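Side-chain contacts in putative isochorismatase (Streptomyces avermitilis, PDB 3KL2), which is of unknown function but, as a member of the isochorismatase-like cysteine hydrolases, probably hydrolyses a substrate not yet identified: residues 30-34 with 35-39; 43-46 with 47-51; 195-199 with 200-204. All blocks are in the same frame, centred on the assembly; numbering follows the deposited sequence.

Contact 1: residues 30-34 with 35-39; sequences LIEYQ and NEFTS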
loop_
_atom_site.group_PDB
_atom_site.type_symbol
_atom_site.label_atom_id
_atom_site.label_comp_id
_atom_site.label_asym_id
_atom_site.label_seq_id
_atom_site.Cartn_x
_atom_site.Cartn_y
_atom_site.Cartn_z
ATOM N N LEU A 30 9.620 16.550 -7.012
ATOM C CA LEU A 30 10.507 16.564 -8.182
ATOM C C LEU A 30 11.094 15.184 -8.466
ATOM O O LEU A 30 11.917 14.682 -7.701
ATOM C CB LEU A 30 11.666 17.524 -7.927
ATOM C CG LEU A 30 11.222 18.965 -7.656
ATOM C CD1 LEU A 30 12.470 19.867 -7.401
ATOM C CD2 LEU A 30 10.316 19.504 -8.829
ATOM N N ILE A 31 10.679 14.571 -9.567
ATOM C CA ILE A 31 10.979 13.179 -9.786
ATOM C C ILE A 31 12.172 13.091 -10.694
ATOM O O ILE A 31 12.103 13.512 -11.853
ATOM C CB ILE A 31 9.822 12.411 -10.430
ATOM C CG1 ILE A 31 8.574 12.482 -9.551
ATOM C CG2 ILE A 31 10.221 10.933 -10.657
ATOM C CD1 ILE A 31 7.342 11.753 -10.123
ATOM N N GLU A 32 13.246 12.516 -10.163
ATOM C CA GLU A 32 14.419 12.152 -10.935
ATOM C C GLU A 32 15.119 13.278 -11.707
ATOM O O GLU A 32 15.627 13.064 -12.822
ATOM C CB GLU A 32 14.061 10.994 -11.858
ATOM C CG GLU A 32 14.056 9.674 -11.067
ATOM C CD GLU A 32 13.040 8.694 -11.549
ATOM O OE1 GLU A 32 12.515 7.978 -10.673
ATOM O OE2 GLU A 32 12.759 8.670 -12.778
ATOM N N TYR A 33 15.224 14.458 -11.098
ATOM C CA TYR A 33 16.047 15.464 -11.707
ATOM C C TYR A 33 17.517 15.168 -11.440
ATOM O O TYR A 33 18.183 15.954 -10.778
ATOM C CB TYR A 33 15.684 16.824 -11.197
ATOM C CG TYR A 33 14.386 17.385 -11.728
ATOM C CD1 TYR A 33 14.363 18.305 -12.761
ATOM C CD2 TYR A 33 13.179 17.010 -11.161
ATOM C CE1 TYR A 33 13.144 18.861 -13.208
ATOM C CE2 TYR A 33 11.982 17.527 -11.613
ATOM C CZ TYR A 33 11.975 18.463 -12.619
ATOM O OH TYR A 33 10.758 18.951 -13.001
ATOM N N GLN A 34 17.999 14.037 -11.979
ATOM C CA GLN A 34 19.339 13.563 -11.775
ATOM C C GLN A 34 20.134 13.701 -13.062
ATOM O O GLN A 34 19.557 13.652 -14.142
ATOM C CB GLN A 34 19.341 12.086 -11.344
ATOM C CG GLN A 34 18.822 11.855 -9.905
ATOM C CD GLN A 34 18.284 10.494 -9.727
ATOM O OE1 GLN A 34 17.112 10.252 -10.032
ATOM N NE2 GLN A 34 19.141 9.558 -9.325
ATOM N N ASN A 35 21.458 13.820 -12.934
ATOM C CA ASN A 35 22.337 14.005 -14.058
ATOM C C ASN A 35 22.033 13.003 -15.153
ATOM O O ASN A 35 21.977 13.377 -16.321
ATOM C CB ASN A 35 23.829 13.925 -13.656
ATOM C CG ASN A 35 24.276 15.110 -12.818
ATOM O OD1 ASN A 35 24.013 16.262 -13.174
ATOM N ND2 ASN A 35 24.938 14.834 -11.669
ATOM N N GLU A 36 21.757 11.758 -14.764
ATOM C CA GLU A 36 21.543 10.680 -15.732
ATOM C C GLU A 36 20.549 11.054 -16.847
ATOM O O GLU A 36 20.677 10.564 -17.977
ATOM C CB GLU A 36 21.124 9.385 -15.034
ATOM C CG GLU A 36 21.654 8.157 -15.738
ATOM C CD GLU A 36 23.091 7.872 -15.369
ATOM O OE1 GLU A 36 23.275 7.192 -14.329
ATOM O OE2 GLU A 36 24.023 8.299 -16.119
ATOM N N PHE A 37 19.616 11.958 -16.530
ATOM C CA PHE A 37 18.614 12.468 -17.477
ATOM C C PHE A 37 18.908 13.888 -17.937
ATOM O O PHE A 37 18.798 14.201 -19.125
ATOM C CB PHE A 37 17.218 12.522 -16.796
ATOM C CG PHE A 37 16.472 11.223 -16.759
ATOM C CD1 PHE A 37 16.311 10.447 -17.895
ATOM C CD2 PHE A 37 15.828 10.830 -15.607
ATOM C CE1 PHE A 37 15.561 9.229 -17.861
ATOM C CE2 PHE A 37 15.075 9.630 -15.553
ATOM C CZ PHE A 37 14.947 8.840 -16.665
ATOM N N THR A 38 19.251 14.768 -16.997
ATOM C CA THR A 38 19.286 16.213 -17.240
ATOM C C THR A 38 20.508 16.745 -17.969
ATOM O O THR A 38 20.440 17.816 -18.561
ATOM C CB THR A 38 19.300 16.964 -15.901
ATOM O OG1 THR A 38 20.382 16.442 -15.128
ATOM C CG2 THR A 38 17.976 16.790 -15.152
ATOM N N SER A 39 21.628 16.028 -17.921
ATOM C CA SER A 39 22.927 16.641 -18.256
ATOM C C SER A 39 23.729 15.849 -19.279
ATOM O O SER A 39 23.675 14.618 -19.300
ATOM C CB SER A 39 23.766 16.753 -16.977
ATOM O OG SER A 39 22.989 17.181 -15.861
#

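Contact 2: residues 43-46 with 47-51; sequences VLHG and AVADV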
loop_
_atom_site.group_PDB
_atom_site.type_symbol
_atom_site.label_atom_id
_atom_site.label_comp_id
_atom_site.label_asym_id
_atom_site.label_seq_id
_atom_site.Cartn_x
_atom_site.Cartn_y
_atom_site.Cartn_z
ATOM N N VAL A 43 23.586 8.936 -18.989
ATOM C CA VAL A 43 23.357 7.803 -19.882
ATOM C C VAL A 43 22.015 7.840 -20.588
ATOM O O VAL A 43 21.834 7.194 -21.612
ATOM C CB VAL A 43 23.486 6.469 -19.114
ATOM C CG1 VAL A 43 22.717 5.347 -19.853
ATOM C CG2 VAL A 43 24.991 6.127 -18.920
ATOM N N LEU A 44 21.063 8.567 -20.020
ATOM C CA LEU A 44 19.724 8.609 -20.581
ATOM C C LEU A 44 19.418 9.996 -21.093
ATOM O O LEU A 44 18.283 10.300 -21.444
ATOM C CB LEU A 44 18.712 8.210 -19.504
ATOM C CG LEU A 44 18.786 6.703 -19.242
ATOM C CD1 LEU A 44 18.060 6.347 -17.940
ATOM C CD2 LEU A 44 18.208 5.898 -20.466
ATOM N N HIS A 45 20.426 10.855 -21.104
ATOM C CA HIS A 45 20.203 12.246 -21.476
ATOM C C HIS A 45 19.913 12.404 -22.968
ATOM O O HIS A 45 19.119 13.273 -23.337
ATOM C CB HIS A 45 21.410 13.105 -21.104
ATOM C CG HIS A 45 21.334 14.504 -21.636
ATOM N ND1 HIS A 45 20.422 15.430 -21.162
ATOM C CD2 HIS A 45 22.049 15.132 -22.604
ATOM C CE1 HIS A 45 20.586 16.575 -21.811
ATOM N NE2 HIS A 45 21.566 16.421 -22.689
ATOM N N GLY A 46 20.581 11.610 -23.807
ATOM C CA GLY A 46 20.356 11.669 -25.266
ATOM C C GLY A 46 18.887 11.448 -25.609
ATOM O O GLY A 46 18.304 12.136 -26.444
ATOM N N ALA A 47 18.278 10.506 -24.906
ATOM C CA ALA A 47 16.878 10.127 -25.148
ATOM C C ALA A 47 15.834 11.190 -24.725
ATOM O O ALA A 47 14.719 11.154 -25.198
ATOM C CB ALA A 47 16.579 8.765 -24.468
ATOM N N VAL A 48 16.197 12.143 -23.878
ATOM C CA VAL A 48 15.224 13.125 -23.376
ATOM C C VAL A 48 15.561 14.561 -23.755
ATOM O O VAL A 48 14.815 15.497 -23.419
ATOM C CB VAL A 48 15.050 13.063 -21.808
ATOM C CG1 VAL A 48 14.436 11.712 -21.348
ATOM C CG2 VAL A 48 16.361 13.392 -21.090
ATOM N N ALA A 49 16.685 14.710 -24.449
ATOM C CA ALA A 49 17.228 15.988 -24.836
ATOM C C ALA A 49 16.220 16.775 -25.672
ATOM O O ALA A 49 15.955 17.948 -25.352
ATOM C CB ALA A 49 18.564 15.795 -25.611
ATOM N N ASP A 50 15.646 16.154 -26.715
ATOM C CA ASP A 50 14.765 16.925 -27.621
ATOM C C ASP A 50 13.614 17.517 -26.810
ATOM O O ASP A 50 13.316 18.717 -26.920
ATOM C CB ASP A 50 14.238 16.123 -28.839
ATOM N N VAL A 51 13.019 16.694 -25.950
ATOM C CA VAL A 51 11.831 17.118 -25.205
ATOM C C VAL A 51 12.192 18.074 -24.072
ATOM O O VAL A 51 11.470 19.034 -23.824
ATOM C CB VAL A 51 11.001 15.911 -24.752
ATOM C CG1 VAL A 51 9.776 16.348 -23.951
ATOM C CG2 VAL A 51 10.548 15.087 -26.001
HETATM O O HOH W 1 20.096 8.665 -24.044
#

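Contact 3: residues 195-199 with 200-204; sequences NNAIS and YDFPM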
loop_
_atom_site.group_PDB
_atom_site.type_symbol
_atom_site.label_atom_id
_atom_site.label_comp_id
_atom_site.label_asym_id
_atom_site.label_seq_id
_atom_site.Cartn_x
_atom_site.Cartn_y
_atom_site.Cartn_z
ATOM N N ASN A 195 3.339 14.326 -25.436
ATOM C CA ASN A 195 2.122 15.078 -25.746
ATOM C C ASN A 195 0.858 14.257 -25.503
ATOM O O ASN A 195 -0.169 14.800 -25.094
ATOM C CB ASN A 195 2.114 15.496 -27.226
ATOM C CG ASN A 195 3.237 16.460 -27.597
ATOM O OD1 ASN A 195 3.833 17.106 -26.762
ATOM N ND2 ASN A 195 3.490 16.571 -28.889
ATOM N N ASN A 196 0.930 12.962 -25.816
ATOM C CA ASN A 196 -0.212 12.084 -25.683
ATOM C C ASN A 196 -0.545 11.915 -24.180
ATOM O O ASN A 196 -1.689 12.180 -23.743
ATOM C CB ASN A 196 0.031 10.765 -26.436
ATOM C CG ASN A 196 -0.156 10.913 -28.026
ATOM O OD1 ASN A 196 -0.931 11.749 -28.512
ATOM N ND2 ASN A 196 0.545 10.079 -28.793
ATOM N N ALA A 197 0.462 11.550 -23.392
ATOM C CA ALA A 197 0.326 11.484 -21.950
ATOM C C ALA A 197 -0.295 12.770 -21.372
ATOM O O ALA A 197 -1.257 12.700 -20.605
ATOM C CB ALA A 197 1.671 11.178 -21.287
ATOM N N ILE A 198 0.214 13.932 -21.761
ATOM C CA ILE A 198 -0.304 15.183 -21.208
ATOM C C ILE A 198 -1.783 15.440 -21.586
ATOM O O ILE A 198 -2.581 15.801 -20.700
ATOM C CB ILE A 198 0.564 16.391 -21.609
ATOM C CG1 ILE A 198 1.882 16.371 -20.831
ATOM C CG2 ILE A 198 -0.157 17.728 -21.323
ATOM C CD1 ILE A 198 3.020 17.171 -21.498
ATOM N N SER A 199 -2.136 15.232 -22.865
ATOM C CA SER A 199 -3.489 15.544 -23.388
ATOM C C SER A 199 -4.564 14.528 -23.003
ATOM O O SER A 199 -5.710 14.900 -22.780
ATOM C CB SER A 199 -3.501 15.642 -24.939
ATOM O OG SER A 199 -2.394 16.365 -25.445
ATOM N N TYR A 200 -4.198 13.252 -22.992
ATOM C CA TYR A 200 -5.143 12.174 -22.776
ATOM C C TYR A 200 -5.184 11.701 -21.302
ATOM O O TYR A 200 -6.257 11.678 -20.707
ATOM C CB TYR A 200 -4.762 10.980 -23.652
ATOM C CG TYR A 200 -4.769 11.209 -25.175
ATOM C CD1 TYR A 200 -5.316 12.373 -25.744
ATOM C CD2 TYR A 200 -4.270 10.219 -26.042
ATOM C CE1 TYR A 200 -5.344 12.564 -27.110
ATOM C CE2 TYR A 200 -4.312 10.392 -27.419
ATOM C CZ TYR A 200 -4.845 11.577 -27.957
ATOM O OH TYR A 200 -4.892 11.785 -29.337
ATOM N N ASP A 201 -4.024 11.337 -20.740
ATOM C CA ASP A 201 -3.914 10.707 -19.415
ATOM C C ASP A 201 -3.943 11.715 -18.243
ATOM O O ASP A 201 -4.692 11.548 -17.283
ATOM C CB ASP A 201 -2.606 9.906 -19.321
ATOM C CG ASP A 201 -2.562 8.688 -20.256
ATOM O OD1 ASP A 201 -3.615 8.193 -20.667
ATOM O OD2 ASP A 201 -1.443 8.208 -20.560
ATOM N N PHE A 202 -3.140 12.769 -18.332
ATOM C CA PHE A 202 -3.029 13.705 -17.243
ATOM C C PHE A 202 -4.354 14.265 -16.708
ATOM O O PHE A 202 -4.449 14.422 -15.499
ATOM C CB PHE A 202 -2.094 14.859 -17.569
ATOM C CG PHE A 202 -0.622 14.544 -17.405
ATOM C CD1 PHE A 202 0.282 15.566 -17.124
ATOM C CD2 PHE A 202 -0.127 13.274 -17.579
ATOM C CE1 PHE A 202 1.631 15.302 -16.999
ATOM C CE2 PHE A 202 1.226 13.021 -17.454
ATOM C CZ PHE A 202 2.093 14.026 -17.155
ATOM N N PRO A 203 -5.347 14.577 -17.565
ATOM C CA PRO A 203 -6.616 15.139 -17.038
ATOM C C PRO A 203 -7.557 14.166 -16.304
ATOM O O PRO A 203 -8.467 14.605 -15.593
ATOM C CB PRO A 203 -7.327 15.695 -18.294
ATOM C CG PRO A 203 -6.215 15.892 -19.317
ATOM C CD PRO A 203 -5.228 14.785 -19.026
ATOM N N MET A 204 -7.335 12.867 -16.493
ATOM C CA MET A 204 -8.070 11.835 -15.778
ATOM C C MET A 204 -7.579 11.710 -14.326
ATOM O O MET A 204 -8.300 11.208 -13.481
ATOM C CB MET A 204 -7.872 10.465 -16.449
ATOM C CG MET A 204 -8.497 10.210 -17.866
ATOM S SD MET A 204 -8.034 8.516 -18.421
ATOM C CE MET A 204 -9.379 8.243 -19.584
#

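Contact 1: residues 30-34 with 35-39
With chi1 at -79° in Glu32, its CG stands beside the backbone N, as does CG of Phe37, and the two side chains meet across the loop that joins strand to helix. The bend of the Glu32 chain at chi2 (147°) lays the carboxylate near the ring: OE2 lies 3.7 Å from Phe37 CE2, and the planes of carboxylate and ring are 26° apart. Glu32 CB touches the ring's rim at CD2 and CE2, while the backbone O of Glu32 sits at the ring edge in its plane, 3.6 Å from Phe37 CD2. The other carboxylate oxygen, OE1, forms a salt bridge with Lys131. Glu32 also touches Cys164, a grouping with Lys131 that is consistent with the acid-lysine-cysteine site of cysteine hydrolases of this family. Phe37 also stacks with Phe159 and meets Phe106 edge-to-face. The chain here leaves strand 26-31, a central strand of the parallel sheet of this alpha/beta fold, passes through an inverse gamma turn centred on Tyr33, and enters the short helix 35-38 with Gln34 at the N-cap position. Gln34 O collects the first turn: Phe37 N donates to it at 2.9 Å and Thr38 N at 3.1 Å, from opposite faces of the carbonyl plane. Thr38 OG1 lies 3.1 Å from Gln34 O and shares a hydrogen bond of 2.8 Å with Ser39 OG. The Gln34 side chain leads away from the helix, its NE2 held by the carbonyls of Ile80 and Ala113. Thr38 CG2 packs 4.1 Å from Tyr33 C, whereas the Tyr33 hydroxyl bonds Thr61 OG1.

Contact 2: residues 43-46 with 47-51
The imidazole of His45 carries the methyl of Ala49 over one face, with CB 4.2 Å above the ring plane and displaced toward the rim; the nearest ring atom is NE2. With CG anti to the backbone N (chi1 172°), the ring is carried out to where ND1 bonds Phe37 O, which would limit its rotation. The Ala49 methyl also rests on the backbone, its CB 3.4 Å from His45 O. These residues form the first turn of helix 45-55, which follows the short helix 35-38 in this alpha/beta fold and is weakly bonded at its start. Val48 N donates to His45 O at 3.2 Å, a bond that arrives steeply, 66° out of the carbonyl plane. Val48 CG2 stands between its own N and carbonyl carbon and lies against two carbonyls, 3.6 Å from His45 O and 3.7 Å from Leu44 O. The Val48 side chain also touches Phe37 and Leu160, and the Leu44 side chain packs on Phe37 and Phe106. Ala47 CB lies 3.8 Å from Leu44 O. A water accepts from Ala47 N at 2.7 Å and donates weakly to Val43 O, linking this loop residue to the first turn.

Contact 3: residues 195-199 with 200-204
Phe202 packs back on Ala197 and Ile198, one turn earlier in helix 191-205, the helix of the beta-alpha-beta unit between strands 178-187 and 207-209. Its CB starts 3.3 Å from Ile198 O. CG comes near Ala197 O and Ile198 CA, and CD2 lies 3.3 Å from Ala197 O. Farther out the ring divides its contacts: CE1 meets Ile198 CG1 at 4.0 Å, while CE2 reaches Ala197 CB. One face of the Phe202 ring takes Ile198 CA in a CH-pi contact, 22° off the ring normal. The ring also touches Val165 and Met169 of helix 164-174 and Thr181 of strand 178-187, and so lies between these and its own helix. The backbone beneath it widens into a pi-type turn: Ala197 O accepts from Phe202 N nearly along the C=O axis, and only weakly from Asp201 N. Pro203, which has no N-H to give, falls where the helix kinks, its CD 3.3 Å from Ile198 O and its CG set against Ser199 O. Asn196 and Tyr200 run side by side with amide and ring planes 17° apart, Asn196 OD1 lying 3.8 Å from Tyr200 CE2. Asn196 also packs on Asn196 of the second subunit, and Tyr200 on Glu193 of that subunit. Ser199 OG, beside its own N (chi1 -44°), donates at 2.7 Å to Asn195 O, which takes Ser199 N on the opposite face.

Along the chain contacts 1, 2 and 3 follow in series within the isochorismatase domain. Contacts 1 and 2 are neighbours, their centres about 10 Å apart: helix 35-38 leads to helix 45-55, and the two touch through Glu36 O to Leu44 N, a probable hydrogen bond, and the packing of Phe37 O on Val48 CG2. Contact 3 lies about 22 Å from contact 1 and 21 Å from contact 2, centre to centre, and touches neither, although Val51 of helix 45-55 meets Gln191 and His194 of helix 191-205. Contacts 1 and 2 thus shape the chain that leaves the end of strand 26-31, while contact 3 sits on a helix near the sheet's edge, at the interface with the second subunit.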